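Local coordinates for protein amorpha-4,11-diene synthase (Artemisia annua, PDB 4GAX) that probably cyclises farnesyl diphosphate into sesquiterpene products, with loss of diphosphate, as a plant terpene synthase, at residues 287-293 with 527-531; 455-460 with 532-536; 220-224 with 552-556. All blocks are in the same frame, centred on the assembly; numbering follows the deposited sequence.

Contact 1. Residues 287-293 with 527-531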
# COMPACT_ATOMS: atom_id res chain seq x y z
N PHE A 287 -7.68 3.99 -7.17
CA PHE A 287 -7.19 4.35 -5.84
C PHE A 287 -6.34 3.22 -5.28
O PHE A 287 -5.30 3.45 -4.67
CB PHE A 287 -8.36 4.67 -4.88
CG PHE A 287 -7.93 5.35 -3.60
CD1 PHE A 287 -7.46 6.66 -3.62
CD2 PHE A 287 -7.99 4.68 -2.39
CE1 PHE A 287 -7.04 7.29 -2.45
CE2 PHE A 287 -7.58 5.31 -1.21
CZ PHE A 287 -7.11 6.61 -1.24
N TRP A 288 -6.77 1.99 -5.53
CA TRP A 288 -5.99 0.82 -5.15
C TRP A 288 -4.65 0.78 -5.91
O TRP A 288 -3.58 0.55 -5.31
CB TRP A 288 -6.84 -0.41 -5.43
CG TRP A 288 -6.40 -1.69 -4.85
CD1 TRP A 288 -5.15 -2.02 -4.42
CD2 TRP A 288 -7.22 -2.84 -4.63
NE1 TRP A 288 -5.14 -3.32 -3.95
CE2 TRP A 288 -6.41 -3.84 -4.07
CE3 TRP A 288 -8.57 -3.12 -4.87
CZ2 TRP A 288 -6.90 -5.10 -3.72
CZ3 TRP A 288 -9.06 -4.39 -4.52
CH2 TRP A 288 -8.22 -5.36 -3.96
N ALA A 289 -4.70 1.02 -7.23
CA ALA A 289 -3.47 1.04 -8.02
C ALA A 289 -2.55 2.16 -7.52
O ALA A 289 -1.31 2.01 -7.46
CB ALA A 289 -3.77 1.23 -9.49
N LEU A 290 -3.18 3.28 -7.15
CA LEU A 290 -2.45 4.46 -6.69
C LEU A 290 -1.66 4.16 -5.42
O LEU A 290 -0.65 4.81 -5.13
CB LEU A 290 -3.43 5.61 -6.44
CG LEU A 290 -2.83 6.95 -6.01
CD1 LEU A 290 -1.72 7.41 -6.98
CD2 LEU A 290 -3.92 8.00 -5.89
N ALA A 291 -2.11 3.16 -4.67
CA ALA A 291 -1.42 2.76 -3.44
C ALA A 291 -0.11 2.04 -3.68
O ALA A 291 0.85 2.19 -2.90
CB ALA A 291 -2.34 1.90 -2.56
N SER A 292 -0.03 1.27 -4.77
CA SER A 292 1.17 0.47 -5.03
C SER A 292 2.40 1.36 -5.10
O SER A 292 3.36 1.18 -4.33
CB SER A 292 1.04 -0.37 -6.31
OG SER A 292 0.87 0.47 -7.45
N ARG A 293 2.38 2.31 -6.02
CA ARG A 293 3.43 3.34 -6.11
C ARG A 293 2.76 4.63 -6.59
O ARG A 293 2.05 4.61 -7.60
CB ARG A 293 4.53 2.96 -7.11
CG ARG A 293 5.42 1.71 -6.80
CD ARG A 293 6.18 1.82 -5.47
NE ARG A 293 6.99 3.04 -5.30
CZ ARG A 293 8.33 3.06 -5.22
NH1 ARG A 293 9.02 1.94 -5.35
NH2 ARG A 293 8.98 4.21 -5.02
N ASN A 527 3.41 -1.62 0.11
CA ASN A 527 2.36 -0.60 0.06
C ASN A 527 1.02 -1.29 -0.15
O ASN A 527 0.03 -0.96 0.50
CB ASN A 527 2.62 0.42 -1.05
CG ASN A 527 3.80 1.33 -0.75
OD1 ASN A 527 4.23 1.48 0.41
ND2 ASN A 527 4.34 1.96 -1.80
N LEU A 528 0.99 -2.26 -1.07
CA LEU A 528 -0.25 -3.00 -1.31
C LEU A 528 -0.71 -3.76 -0.06
O LEU A 528 -1.91 -3.89 0.17
CB LEU A 528 -0.12 -3.97 -2.50
CG LEU A 528 -0.06 -3.25 -3.85
CD1 LEU A 528 0.26 -4.24 -4.98
CD2 LEU A 528 -1.37 -2.53 -4.15
N VAL A 529 0.23 -4.25 0.74
CA VAL A 529 -0.17 -4.90 2.01
C VAL A 529 -0.76 -3.89 2.99
O VAL A 529 -1.79 -4.14 3.60
CB VAL A 529 1.04 -5.61 2.69
CG1 VAL A 529 0.63 -6.17 4.05
CG2 VAL A 529 1.58 -6.73 1.81
N HIS A 530 -0.11 -2.73 3.13
CA HIS A 530 -0.64 -1.70 4.02
C HIS A 530 -1.97 -1.15 3.53
O HIS A 530 -2.85 -0.77 4.33
CB HIS A 530 0.39 -0.57 4.21
CG HIS A 530 1.52 -0.94 5.10
ND1 HIS A 530 2.82 -0.55 4.86
CD2 HIS A 530 1.55 -1.67 6.24
CE1 HIS A 530 3.61 -1.03 5.82
NE2 HIS A 530 2.86 -1.72 6.66
N PHE A 531 -2.15 -1.13 2.22
CA PHE A 531 -3.44 -0.72 1.66
C PHE A 531 -4.62 -1.55 2.17
O PHE A 531 -5.77 -1.06 2.26
CB PHE A 531 -3.41 -0.74 0.12
CG PHE A 531 -4.71 -0.35 -0.49
CD1 PHE A 531 -5.13 0.98 -0.45
CD2 PHE A 531 -5.54 -1.29 -1.08
CE1 PHE A 531 -6.34 1.36 -1.01
CE2 PHE A 531 -6.76 -0.91 -1.65
CZ PHE A 531 -7.15 0.42 -1.61
O HOH W 1 -3.57 -4.95 -1.88
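F531 of helix 519-535 drives its ring between F287, W288 and A291 of helix 282-292, so that two helices of the all-alpha class I terpene synthase fold interlock in the protein interior. With CG anti to the backbone N (chi1 179°), the ring of F531 extends across to the other helix. Its CB and CG lie against the methyl of A291, and CD1 comes to 3.6 Å from A291 CB. Further out on the same side, CE1 meets F287 CD2 at 4.0 Å. At the tip, CZ rests 3.7 Å from W288 CA, which lies over the phenyl face in a CH-pi contact. Round the other edge, CE2 lies 3.3 Å from W288 CG, above one face of the indole, and CD2 is close to W288 CD1 and NE1. The phenyl of F531 and the five-membered ring of W288 are inclined by 32°, an oblique pairing.

L528 approaches the same indole from its edge, CD2 standing 3.8 Å from W288 CD1; its CG also leans on S292 CB. N527 supplies the polar end, where helix 282-292 runs out: its ND2 donates to S292 O at 2.8 Å along a nearly straight N-H (168°), from above the carbonyl plane rather than on a lone pair. L218 of a loop also touches A291 and F531. A water ties the indole to the facing backbone, accepting from W288 NE1 at 3.1 Å and donating to L528 O.

Contact 2. Residues 455-460 with 532-536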
# COMPACT_ATOMS: atom_id res chain seq x y z
N LEU A 455 -3.68 -12.13 5.91
CA LEU A 455 -4.04 -10.87 6.56
C LEU A 455 -5.27 -10.25 5.89
O LEU A 455 -6.16 -9.74 6.57
CB LEU A 455 -2.87 -9.89 6.49
CG LEU A 455 -3.10 -8.46 7.01
CD1 LEU A 455 -3.52 -8.45 8.47
CD2 LEU A 455 -1.84 -7.64 6.83
N GLY A 456 -5.30 -10.29 4.56
CA GLY A 456 -6.41 -9.76 3.79
C GLY A 456 -7.71 -10.45 4.15
O GLY A 456 -8.75 -9.81 4.27
N ARG A 457 -7.64 -11.77 4.32
CA ARG A 457 -8.81 -12.54 4.71
C ARG A 457 -9.22 -12.18 6.13
O ARG A 457 -10.41 -12.02 6.40
CB ARG A 457 -8.52 -14.04 4.59
CG ARG A 457 -9.74 -14.93 4.56
CD ARG A 457 -9.36 -16.41 4.52
NE ARG A 457 -8.29 -16.72 5.47
CZ ARG A 457 -8.46 -16.79 6.79
NH1 ARG A 457 -9.66 -16.59 7.33
NH2 ARG A 457 -7.43 -17.07 7.58
N ARG A 458 -8.25 -12.04 7.03
CA ARG A 458 -8.56 -11.70 8.42
C ARG A 458 -9.16 -10.31 8.54
O ARG A 458 -10.11 -10.09 9.29
CB ARG A 458 -7.31 -11.79 9.32
CG ARG A 458 -6.62 -13.15 9.34
CD ARG A 458 -7.38 -14.18 10.16
NE ARG A 458 -6.82 -15.51 10.00
CZ ARG A 458 -7.22 -16.59 10.67
NH1 ARG A 458 -8.19 -16.49 11.57
NH2 ARG A 458 -6.65 -17.77 10.44
N LEU A 459 -8.60 -9.35 7.80
CA LEU A 459 -9.08 -7.97 7.89
C LEU A 459 -10.51 -7.87 7.34
O LEU A 459 -11.33 -7.12 7.87
CB LEU A 459 -8.14 -7.01 7.16
CG LEU A 459 -6.82 -6.76 7.90
CD1 LEU A 459 -5.89 -5.88 7.07
CD2 LEU A 459 -7.09 -6.13 9.27
N ASN A 460 -10.79 -8.63 6.29
CA ASN A 460 -12.12 -8.64 5.69
C ASN A 460 -13.14 -9.38 6.57
O ASN A 460 -14.32 -9.05 6.55
CB ASN A 460 -12.08 -9.24 4.28
CG ASN A 460 -13.37 -9.04 3.52
OD1 ASN A 460 -14.23 -8.25 3.91
ND2 ASN A 460 -13.52 -9.76 2.40
N LEU A 532 -4.36 -2.81 2.51
CA LEU A 532 -5.45 -3.69 2.96
C LEU A 532 -6.13 -3.11 4.19
O LEU A 532 -7.33 -3.30 4.40
CB LEU A 532 -4.95 -5.10 3.27
CG LEU A 532 -4.26 -5.92 2.16
CD1 LEU A 532 -3.51 -7.12 2.76
CD2 LEU A 532 -5.27 -6.39 1.14
N ASP A 533 -5.35 -2.38 4.99
CA ASP A 533 -5.89 -1.75 6.19
C ASP A 533 -6.89 -0.67 5.83
O ASP A 533 -7.83 -0.42 6.58
CB ASP A 533 -4.76 -1.17 7.05
CG ASP A 533 -5.10 -1.15 8.54
OD1 ASP A 533 -5.74 -2.11 9.03
OD2 ASP A 533 -4.73 -0.16 9.21
N VAL A 534 -6.70 -0.02 4.68
CA VAL A 534 -7.63 0.99 4.17
C VAL A 534 -8.80 0.32 3.46
O VAL A 534 -9.96 0.70 3.62
CB VAL A 534 -6.92 1.93 3.17
CG1 VAL A 534 -7.94 2.74 2.38
CG2 VAL A 534 -5.93 2.84 3.91
N LEU A 535 -8.47 -0.69 2.67
CA LEU A 535 -9.50 -1.46 1.96
C LEU A 535 -10.55 -1.99 2.94
O LEU A 535 -11.75 -1.84 2.72
CB LEU A 535 -8.85 -2.63 1.22
CG LEU A 535 -9.35 -2.98 -0.18
CD1 LEU A 535 -9.25 -4.48 -0.45
CD2 LEU A 535 -10.76 -2.45 -0.42
N TYR A 536 -10.08 -2.59 4.03
CA TYR A 536 -11.00 -3.24 4.96
C TYR A 536 -11.16 -2.49 6.28
O TYR A 536 -11.29 -3.11 7.34
CB TYR A 536 -10.55 -4.68 5.21
CG TYR A 536 -10.50 -5.51 3.95
CD1 TYR A 536 -9.30 -6.03 3.48
CD2 TYR A 536 -11.66 -5.77 3.22
CE1 TYR A 536 -9.25 -6.78 2.32
CE2 TYR A 536 -11.61 -6.53 2.06
CZ TYR A 536 -10.40 -7.03 1.62
OH TYR A 536 -10.35 -7.78 0.46
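The second metal-binding motif of class I terpene synthases, of the NSE/DTE type, probably opens at N460, judged from the sequence N460-D461, and here the end of its helix, 447-461, packs G456, L459 and N460 against L532 of helix 519-535 and Y536 just after its end. The chain just beyond H465 is not modelled. The two backbones draw close at both ends, with CA atoms 6.2 Å apart at G456 and L532 and 5.6 Å apart at N460 and Y536.

Y536, the first residue to leave helical geometry, packs at the second end. CG lies anti to the carbonyl carbon (chi1 -60°), which lays the ring alongside N460. N460 CB sits over one ring face, 3.7 Å from the centroid and 18° off the normal, in a CH-pi contact; the side-chain amide runs on past the rim near CE2 and CD2, its plane 17° from that of the ring, with N460 CG 3.4 Å from Y536 CE2. The opposite face is backed by CB of L535. Y536 CE1 comes to 3.6 Å from G456 O, which accepts N460 N within its own helix.

L459 bridges the two ends: its CB touches Y536 CB at 3.9 Å, while CD1 crosses to L532 CB at 4.0 Å, the two leucines meeting at about a right angle. L532 in turn lays CD1 against the backbone of G456, 4.1 Å from its CA. No hydrogen bond joins the segments.

Around this seam, L455 touches V500, W504 and I507 of helix 489-513, R457 forms a salt bridge with D410 of helix 407-416, and V534 touches Y549 and L552 of helix 547-557.

Contact 3. Residues 220-224 with 552-556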
# COMPACT_ATOMS: atom_id res chain seq x y z
N ARG A 220 1.54 8.54 0.26
CA ARG A 220 0.83 9.69 -0.32
C ARG A 220 -0.23 10.23 0.65
O ARG A 220 -0.51 11.44 0.70
CB ARG A 220 0.18 9.33 -1.66
CG ARG A 220 -0.43 10.51 -2.42
CD ARG A 220 0.64 11.53 -2.83
NE ARG A 220 0.08 12.53 -3.74
CZ ARG A 220 0.74 13.59 -4.21
NH1 ARG A 220 2.01 13.81 -3.85
NH2 ARG A 220 0.14 14.42 -5.05
N ILE A 221 -0.82 9.33 1.43
CA ILE A 221 -1.80 9.76 2.42
C ILE A 221 -1.08 10.47 3.58
O ILE A 221 -1.59 11.44 4.14
CB ILE A 221 -2.63 8.57 2.97
CG1 ILE A 221 -3.46 7.96 1.83
CG2 ILE A 221 -3.55 9.00 4.09
CD1 ILE A 221 -4.22 6.67 2.25
N GLU A 222 0.10 9.99 3.95
CA GLU A 222 0.89 10.70 4.98
C GLU A 222 1.23 12.13 4.53
O GLU A 222 1.10 13.07 5.30
CB GLU A 222 2.17 9.94 5.34
CG GLU A 222 3.19 10.75 6.18
CD GLU A 222 2.71 11.04 7.60
OE1 GLU A 222 1.67 10.47 8.03
OE2 GLU A 222 3.40 11.82 8.31
N ALA A 223 1.62 12.28 3.27
CA ALA A 223 2.00 13.59 2.76
C ALA A 223 0.87 14.59 2.88
O ALA A 223 1.07 15.71 3.36
CB ALA A 223 2.48 13.49 1.29
N VAL A 224 -0.34 14.20 2.48
CA VAL A 224 -1.48 15.12 2.58
C VAL A 224 -1.72 15.56 4.01
O VAL A 224 -2.15 16.69 4.25
CB VAL A 224 -2.80 14.55 1.97
CG1 VAL A 224 -2.55 13.86 0.66
CG2 VAL A 224 -3.48 13.60 2.92
N LEU A 552 -10.39 9.97 1.98
CA LEU A 552 -9.03 9.69 1.55
C LEU A 552 -8.92 9.94 0.06
O LEU A 552 -7.95 10.57 -0.40
CB LEU A 552 -8.63 8.24 1.87
CG LEU A 552 -8.49 7.84 3.34
CD1 LEU A 552 -8.13 6.37 3.45
CD2 LEU A 552 -7.46 8.70 4.07
N VAL A 553 -9.90 9.46 -0.70
CA VAL A 553 -9.92 9.66 -2.15
C VAL A 553 -9.95 11.15 -2.48
O VAL A 553 -9.18 11.63 -3.32
CB VAL A 553 -11.13 8.95 -2.79
CG1 VAL A 553 -11.17 9.22 -4.30
CG2 VAL A 553 -11.07 7.46 -2.52
N LYS A 554 -10.82 11.90 -1.81
CA LYS A 554 -10.90 13.34 -2.06
C LYS A 554 -9.61 14.06 -1.68
O LYS A 554 -9.19 14.99 -2.38
CB LYS A 554 -12.09 13.96 -1.32
CG LYS A 554 -13.44 13.43 -1.75
CD LYS A 554 -14.54 14.44 -1.39
CE LYS A 554 -15.88 13.75 -1.20
NZ LYS A 554 -16.97 14.74 -0.91
N SER A 555 -8.99 13.64 -0.59
CA SER A 555 -7.77 14.29 -0.13
C SER A 555 -6.63 14.07 -1.12
O SER A 555 -5.75 14.92 -1.27
CB SER A 555 -7.38 13.81 1.28
OG SER A 555 -6.77 12.54 1.23
N LEU A 556 -6.66 12.94 -1.80
CA LEU A 556 -5.63 12.64 -2.81
C LEU A 556 -5.93 13.20 -4.20
O LEU A 556 -5.02 13.68 -4.90
CB LEU A 556 -5.39 11.11 -2.88
CG LEU A 556 -4.21 10.61 -2.04
CD1 LEU A 556 -4.42 10.93 -0.59
CD2 LEU A 556 -3.93 9.09 -2.24
O HOH W 2 -2.41 12.83 -5.36
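Helices 219-232 and 547-557 cross steeply, their local axes 10.1 Å apart at closest approach and inclined by 73°, and one turn of each brings together R220, I221, V224 and L552, S555, L556. It is a helix crossing within the all-alpha terpene synthase fold, joining elements far apart in sequence. L556 is the hub, its two methyls working in different directions. CD1 goes to V224 CG1 at 3.7 Å and to I221 CG1 at 3.9 Å, both meeting it at about a right angle. CD2 lies 3.8 Å from R220 CG, where the arginine's aliphatic part slides past the leucine in the opposite direction.

One turn back, L552 meets the other branch of I221, CD2 against CG2 at 3.9 Å. On the remaining flank V224 presents CG2 to the hydroxyl of S555. That hydroxyl donates within its own helix: chi1 of 78° swings OG back to L552 O at 2.8 Å, from the same face of the carbonyl as the backbone N of L556.

F287 and L290 of helix 282-292 press on L556 as well, and helix 238-269 borders the arginine. R220 bends at chi2 (63°) and then runs straight, carrying its guanidinium beyond the apolar patch, where NH2 donates to F248 O. L556 O also accepts from Q252. A water bridges L556 and the arginine too, donating to L556 O at 2.8 Å and lying in the guanidinium plane, where it accepts from R220 NE at 3.0 Å.

Contact 1 is the most buried, its centre about 3 Å from that of the chain; contacts 2 and 3 are partly buried, their centres at about 12 and 13 Å. Contacts 1 and 2 use successive turns of helix 519-535, and W288 CH2 touches L535 CD1 across them; contact 3 takes up the next helix, 547-557, whose V553 CA lies 3.7 Å from F287 CE1. The chemistry shifts accordingly: clustered aromatic rings with a direct hydrogen bond from an asparagine amide in the centre, a tyrosine face against an asparagine beside a probable metal motif in contact 2, and branched aliphatics with a water-bridged arginine in contact 3.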